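Local coordinates for protein terminase large subunit (Bacillus phage spp1, PDB 2WBN) that drives viral DNA into empty capsids as an ATP-powered motor and cuts the genome with its metal-dependent nuclease domain, at residues Q53-F66 with Y103-S117. Numbering follows the deposited sequence.
Sequences QGLDFGYGPDPLAF and YESARIIADSSEPRS
Strand 53-56 and strand 108-110 run parallel, 4.5 Å apart at their closest and inclined by 29°, as neighbours in the mixed sheet of this RNase H-like nuclease domain. I109 N bonds to Q53 O at 3.0 Å, L55 N turns to I109 O, and D111 N closes the ladder on L55 O at 2.8 Å. On the sheet face carrying L55 and A110, I108 lays CG2 against L55 CB, while its CD1 meets F66 CE1 of strand 64-72, which reaches across strand 51-56, at 3.8 Å. F57 points its side chain toward 103-117. CB of S117 sits over one face of its ring, 3.7 Å from the centroid, in a CH-pi contact; L55 CG lies over the opposite face, and D111 O comes in at the edge. Helix 115-124 thus packs on this ring, with I118 and L121 adding to the cover. D111, its CG anti to the backbone N (chi1 170°), brings OD2 back to F57 N, which it holds at 3.2 Å through its anti lone pair. The other oxygen, OD1, is gripped from one face of the carboxylate by S113 N and S113 OG, so bonds at both oxygens restrain the rotation of the D111 carboxylate. D56 OD1 takes G58 N in an Asx turn, and its OD2 bonds to Y197. The two carboxylates, their planes 20° apart, bring D56 OD1 and D111 OD2 within 3.8 Å. Both aspartates bind catalytic manganese, D56 at both sites and D111 at the first, with H190 and D193 as further ligands of the second; the paired strands thus set the two carboxylates side by side, placed to share the first metal.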
loop_
_atom_site.group_PDB
_atom_site.type_symbol
_atom_site.label_atom_id
_atom_site.label_comp_id
_atom_site.label_asym_id
_atom_site.label_seq_id
_atom_site.Cartn_x
_atom_site.Cartn_y
_atom_site.Cartn_z
ATOM N N GLN A 53 5.405 -4.605 -2.861
ATOM C CA GLN A 53 4.221 -5.087 -2.153
ATOM C C GLN A 53 4.285 -4.739 -0.674
ATOM O O GLN A 53 5.359 -4.808 -0.044
ATOM C CB GLN A 53 4.033 -6.592 -2.344
ATOM C CG GLN A 53 3.943 -7.017 -3.806
ATOM C CD GLN A 53 3.720 -8.503 -3.983
ATOM O OE1 GLN A 53 4.509 -9.342 -3.520
ATOM N NE2 GLN A 53 2.663 -8.839 -4.667
ATOM N N GLY A 54 3.136 -4.340 -0.139
ATOM C CA GLY A 54 2.999 -3.998 1.274
ATOM C C GLY A 54 1.798 -4.666 1.916
ATOM O O GLY A 54 0.855 -5.069 1.235
ATOM N N LEU A 55 1.845 -4.800 3.233
ATOM C CA LEU A 55 0.778 -5.479 3.955
ATOM C C LEU A 55 0.608 -4.847 5.314
ATOM O O LEU A 55 1.568 -4.740 6.074
ATOM C CB LEU A 55 1.089 -6.971 4.093
ATOM C CG LEU A 55 0.111 -7.783 4.947
ATOM C CD1 LEU A 55 -1.294 -7.758 4.382
ATOM C CD2 LEU A 55 0.611 -9.206 5.076
ATOM N N ASP A 56 -0.612 -4.409 5.597
ATOM C CA ASP A 56 -1.016 -4.012 6.906
ATOM C C ASP A 56 -2.000 -5.059 7.428
ATOM O O ASP A 56 -2.915 -5.439 6.716
ATOM C CB ASP A 56 -1.660 -2.632 6.893
ATOM C CG ASP A 56 -1.907 -2.113 8.302
ATOM O OD1 ASP A 56 -2.848 -2.607 8.971
ATOM O OD2 ASP A 56 -1.126 -1.255 8.771
ATOM N N PHE A 57 -1.805 -5.513 8.663
ATOM C CA PHE A 57 -2.572 -6.640 9.201
ATOM C C PHE A 57 -3.961 -6.306 9.723
ATOM O O PHE A 57 -4.771 -7.213 9.960
ATOM C CB PHE A 57 -1.772 -7.353 10.291
ATOM C CG PHE A 57 -0.606 -8.131 9.760
ATOM C CD1 PHE A 57 0.687 -7.689 9.962
ATOM C CD2 PHE A 57 -0.810 -9.291 9.016
ATOM C CE1 PHE A 57 1.777 -8.401 9.449
ATOM C CE2 PHE A 57 0.262 -10.006 8.500
ATOM C CZ PHE A 57 1.559 -9.553 8.711
ATOM N N GLY A 58 -4.249 -5.026 9.911
ATOM C CA GLY A 58 -5.512 -4.652 10.528
ATOM C C GLY A 58 -5.394 -4.834 12.031
ATOM O O GLY A 58 -4.485 -5.490 12.522
ATOM N N TYR A 59 -6.319 -4.241 12.741
ATOM C CA TYR A 59 -6.318 -4.207 14.177
ATOM C C TYR A 59 -7.662 -3.609 14.576
ATOM O O TYR A 59 -8.089 -2.587 14.025
ATOM C CB TYR A 59 -5.158 -3.358 14.697
ATOM C CG TYR A 59 -5.117 -3.228 16.206
ATOM C CD1 TYR A 59 -5.057 -4.344 17.013
ATOM C CD2 TYR A 59 -5.145 -1.980 16.822
ATOM C CE1 TYR A 59 -5.040 -4.226 18.396
ATOM C CE2 TYR A 59 -5.117 -1.855 18.217
ATOM C CZ TYR A 59 -5.059 -2.973 18.992
ATOM O OH TYR A 59 -5.035 -2.848 20.374
ATOM N N GLY A 60 -8.342 -4.262 15.514
ATOM C CA GLY A 60 -9.694 -3.871 15.900
ATOM C C GLY A 60 -10.565 -4.010 14.668
ATOM O O GLY A 60 -10.480 -5.025 13.968
ATOM N N PRO A 61 -11.376 -2.980 14.365
ATOM C CA PRO A 61 -12.241 -3.047 13.192
ATOM C C PRO A 61 -11.531 -2.785 11.868
ATOM O O PRO A 61 -12.129 -2.995 10.813
ATOM C CB PRO A 61 -13.249 -1.924 13.454
ATOM C CG PRO A 61 -12.428 -0.881 14.173
ATOM C CD PRO A 61 -11.446 -1.655 15.023
ATOM N N ASP A 62 -10.277 -2.328 11.923
ATOM C CA ASP A 62 -9.514 -1.980 10.726
ATOM C C ASP A 62 -9.138 -3.218 9.916
ATOM O O ASP A 62 -8.835 -4.280 10.503
ATOM C CB ASP A 62 -8.281 -1.188 11.113
ATOM C CG ASP A 62 -8.639 0.152 11.692
ATOM O OD1 ASP A 62 -9.860 0.470 11.744
ATOM O OD2 ASP A 62 -7.730 0.885 12.069
ATOM N N PRO A 63 -9.228 -3.114 8.576
ATOM C CA PRO A 63 -8.997 -4.280 7.738
ATOM C C PRO A 63 -7.532 -4.589 7.492
ATOM O O PRO A 63 -6.682 -3.694 7.491
ATOM C CB PRO A 63 -9.642 -3.890 6.408
ATOM C CG PRO A 63 -9.425 -2.407 6.332
ATOM C CD PRO A 63 -9.483 -1.908 7.772
ATOM N N LEU A 64 -7.265 -5.850 7.204
ATOM C CA LEU A 64 -6.009 -6.221 6.581
ATOM C C LEU A 64 -6.028 -5.596 5.179
ATOM O O LEU A 64 -7.069 -5.586 4.516
ATOM C CB LEU A 64 -5.878 -7.745 6.515
ATOM C CG LEU A 64 -4.715 -8.326 5.680
ATOM C CD1 LEU A 64 -4.298 -9.669 6.330
ATOM C CD2 LEU A 64 -5.100 -8.536 4.212
ATOM N N ALA A 65 -4.904 -5.038 4.753
ATOM C CA ALA A 65 -4.777 -4.436 3.414
ATOM C C ALA A 65 -3.449 -4.846 2.781
ATOM O O ALA A 65 -2.367 -4.499 3.292
ATOM C CB ALA A 65 -4.891 -2.930 3.499
ATOM N N PHE A 66 -3.553 -5.667 1.731
ATOM C CA PHE A 66 -2.425 -6.051 0.887
ATOM C C PHE A 66 -2.430 -5.189 -0.379
ATOM O O PHE A 66 -3.471 -5.053 -1.028
ATOM C CB PHE A 66 -2.538 -7.522 0.484
ATOM C CG PHE A 66 -1.549 -7.944 -0.565
ATOM C CD1 PHE A 66 -0.237 -8.249 -0.219
ATOM C CD2 PHE A 66 -1.921 -8.020 -1.895
ATOM C CE1 PHE A 66 0.679 -8.631 -1.179
ATOM C CE2 PHE A 66 -1.005 -8.396 -2.870
ATOM C CZ PHE A 66 0.295 -8.695 -2.514
ATOM N N TYR A 103 1.968 -14.030 -6.700
ATOM C CA TYR A 103 2.610 -12.853 -6.134
ATOM C C TYR A 103 3.635 -13.248 -5.066
ATOM O O TYR A 103 4.212 -12.384 -4.410
ATOM C CB TYR A 103 1.561 -11.929 -5.500
ATOM C CG TYR A 103 0.542 -11.320 -6.446
ATOM C CD1 TYR A 103 0.774 -11.228 -7.821
ATOM C CD2 TYR A 103 -0.660 -10.800 -5.946
ATOM C CE1 TYR A 103 -0.160 -10.649 -8.671
ATOM C CE2 TYR A 103 -1.584 -10.231 -6.785
ATOM C CZ TYR A 103 -1.335 -10.155 -8.141
ATOM O OH TYR A 103 -2.281 -9.587 -8.958
ATOM N N GLU A 104 3.887 -14.550 -4.921
ATOM C CA GLU A 104 4.741 -15.075 -3.841
ATOM C C GLU A 104 6.210 -14.779 -4.131
ATOM O O GLU A 104 7.049 -14.775 -3.223
ATOM C CB GLU A 104 4.594 -16.601 -3.687
ATOM C CG GLU A 104 3.266 -17.202 -4.166
ATOM C CD GLU A 104 3.453 -18.538 -4.866
ATOM O OE1 GLU A 104 2.982 -18.695 -6.021
ATOM O OE2 GLU A 104 4.081 -19.427 -4.253
ATOM N N SER A 105 6.519 -14.560 -5.407
ATOM C CA SER A 105 7.895 -14.416 -5.854
ATOM C C SER A 105 8.423 -12.997 -5.674
ATOM O O SER A 105 9.618 -12.772 -5.802
ATOM C CB SER A 105 8.014 -14.842 -7.319
ATOM O OG SER A 105 7.046 -14.177 -8.112
ATOM N N ALA A 106 7.539 -12.040 -5.403
ATOM C CA ALA A 106 7.959 -10.685 -5.074
ATOM C C ALA A 106 7.830 -10.490 -3.567
ATOM O O ALA A 106 6.926 -11.033 -2.923
ATOM C CB ALA A 106 7.123 -9.656 -5.828
ATOM N N ARG A 107 8.745 -9.711 -3.013
ATOM C CA ARG A 107 8.805 -9.474 -1.582
ATOM C C ARG A 107 7.586 -8.722 -1.062
ATOM O O ARG A 107 7.104 -7.817 -1.724
ATOM C CB ARG A 107 10.046 -8.655 -1.262
ATOM C CG ARG A 107 10.228 -8.403 0.203
ATOM C CD ARG A 107 11.638 -8.014 0.504
ATOM N NE ARG A 107 11.970 -6.716 -0.065
ATOM C CZ ARG A 107 13.183 -6.173 -0.022
ATOM N NH1 ARG A 107 14.189 -6.813 0.567
ATOM N NH2 ARG A 107 13.392 -4.984 -0.570
ATOM N N ILE A 108 7.129 -9.087 0.140
ATOM C CA ILE A 108 6.078 -8.343 0.856
ATOM C C ILE A 108 6.684 -7.717 2.117
ATOM O O ILE A 108 7.272 -8.430 2.961
ATOM C CB ILE A 108 4.880 -9.250 1.236
ATOM C CG1 ILE A 108 4.275 -9.896 -0.017
ATOM C CG2 ILE A 108 3.800 -8.461 2.007
ATOM C CD1 ILE A 108 3.294 -11.028 0.268
ATOM N N ILE A 109 6.601 -6.391 2.213
ATOM C CA ILE A 109 7.009 -5.680 3.410
ATOM C C ILE A 109 5.759 -5.490 4.242
ATOM O O ILE A 109 4.760 -4.926 3.766
ATOM C CB ILE A 109 7.714 -4.332 3.115
ATOM C CG1 ILE A 109 8.960 -4.558 2.238
ATOM C CG2 ILE A 109 8.167 -3.685 4.416
ATOM C CD1 ILE A 109 9.777 -3.281 1.914
ATOM N N ALA A 110 5.803 -5.991 5.478
ATOM C CA ALA A 110 4.632 -6.056 6.315
ATOM C C ALA A 110 4.742 -5.259 7.597
ATOM O O ALA A 110 5.791 -5.189 8.231
ATOM C CB ALA A 110 4.291 -7.522 6.647
ATOM N N ASP A 111 3.602 -4.679 7.958
ATOM C CA ASP A 111 3.284 -4.135 9.276
ATOM C C ASP A 111 3.999 -4.875 10.410
ATOM O O ASP A 111 3.620 -5.984 10.768
ATOM C CB ASP A 111 1.742 -4.216 9.388
ATOM C CG ASP A 111 1.179 -3.919 10.776
ATOM O OD1 ASP A 111 1.883 -3.367 11.655
ATOM O OD2 ASP A 111 -0.036 -4.255 10.965
ATOM N N SER A 112 5.023 -4.239 10.988
ATOM C CA SER A 112 5.893 -4.901 11.958
ATOM C C SER A 112 5.285 -4.965 13.370
ATOM O O SER A 112 5.890 -5.542 14.252
ATOM C CB SER A 112 7.283 -4.245 11.999
ATOM O OG SER A 112 7.224 -2.926 12.510
ATOM N N SER A 113 4.087 -4.402 13.572
ATOM C CA SER A 113 3.412 -4.461 14.878
ATOM C C SER A 113 2.869 -5.857 15.203
ATOM O O SER A 113 2.518 -6.135 16.357
ATOM C CB SER A 113 2.254 -3.447 14.950
ATOM O OG SER A 113 1.147 -3.875 14.184
ATOM N N GLU A 114 2.824 -6.735 14.207
ATOM C CA GLU A 114 2.342 -8.101 14.387
ATOM C C GLU A 114 3.445 -9.107 14.003
ATOM O O GLU A 114 3.340 -9.803 12.986
ATOM C CB GLU A 114 1.077 -8.306 13.549
ATOM C CG GLU A 114 -0.068 -7.347 13.925
ATOM C CD GLU A 114 -1.456 -7.849 13.509
ATOM O OE1 GLU A 114 -1.633 -9.062 13.227
ATOM O OE2 GLU A 114 -2.386 -7.027 13.487
ATOM N N PRO A 115 4.518 -9.171 14.804
ATOM C CA PRO A 115 5.644 -10.060 14.441
ATOM C C PRO A 115 5.241 -11.530 14.290
ATOM O O PRO A 115 5.802 -12.221 13.463
ATOM C CB PRO A 115 6.645 -9.849 15.564
ATOM C CG PRO A 115 5.849 -9.305 16.701
ATOM C CD PRO A 115 4.763 -8.481 16.078
ATOM N N ARG A 116 4.243 -11.988 15.034
ATOM C CA ARG A 116 3.852 -13.402 14.969
ATOM C C ARG A 116 2.921 -13.669 13.771
ATOM O O ARG A 116 2.821 -14.808 13.311
ATOM C CB ARG A 116 3.198 -13.863 16.266
ATOM C CG ARG A 116 3.916 -13.472 17.580
ATOM C CD ARG A 116 5.396 -13.762 17.584
ATOM N NE ARG A 116 5.730 -15.034 18.185
ATOM C CZ ARG A 116 6.128 -16.131 17.546
ATOM N NH1 ARG A 116 6.225 -16.152 16.229
ATOM N NH2 ARG A 116 6.404 -17.223 18.234
ATOM N N SER A 117 2.244 -12.636 13.272
ATOM C CA SER A 117 1.463 -12.767 12.027
ATOM C C SER A 117 2.405 -12.939 10.859
ATOM O O SER A 117 2.137 -13.718 9.954
ATOM C CB SER A 117 0.559 -11.571 11.791
ATOM O OG SER A 117 -0.415 -11.493 12.808
HETATM O O HOH W 1 7.777 -6.224 -3.567
#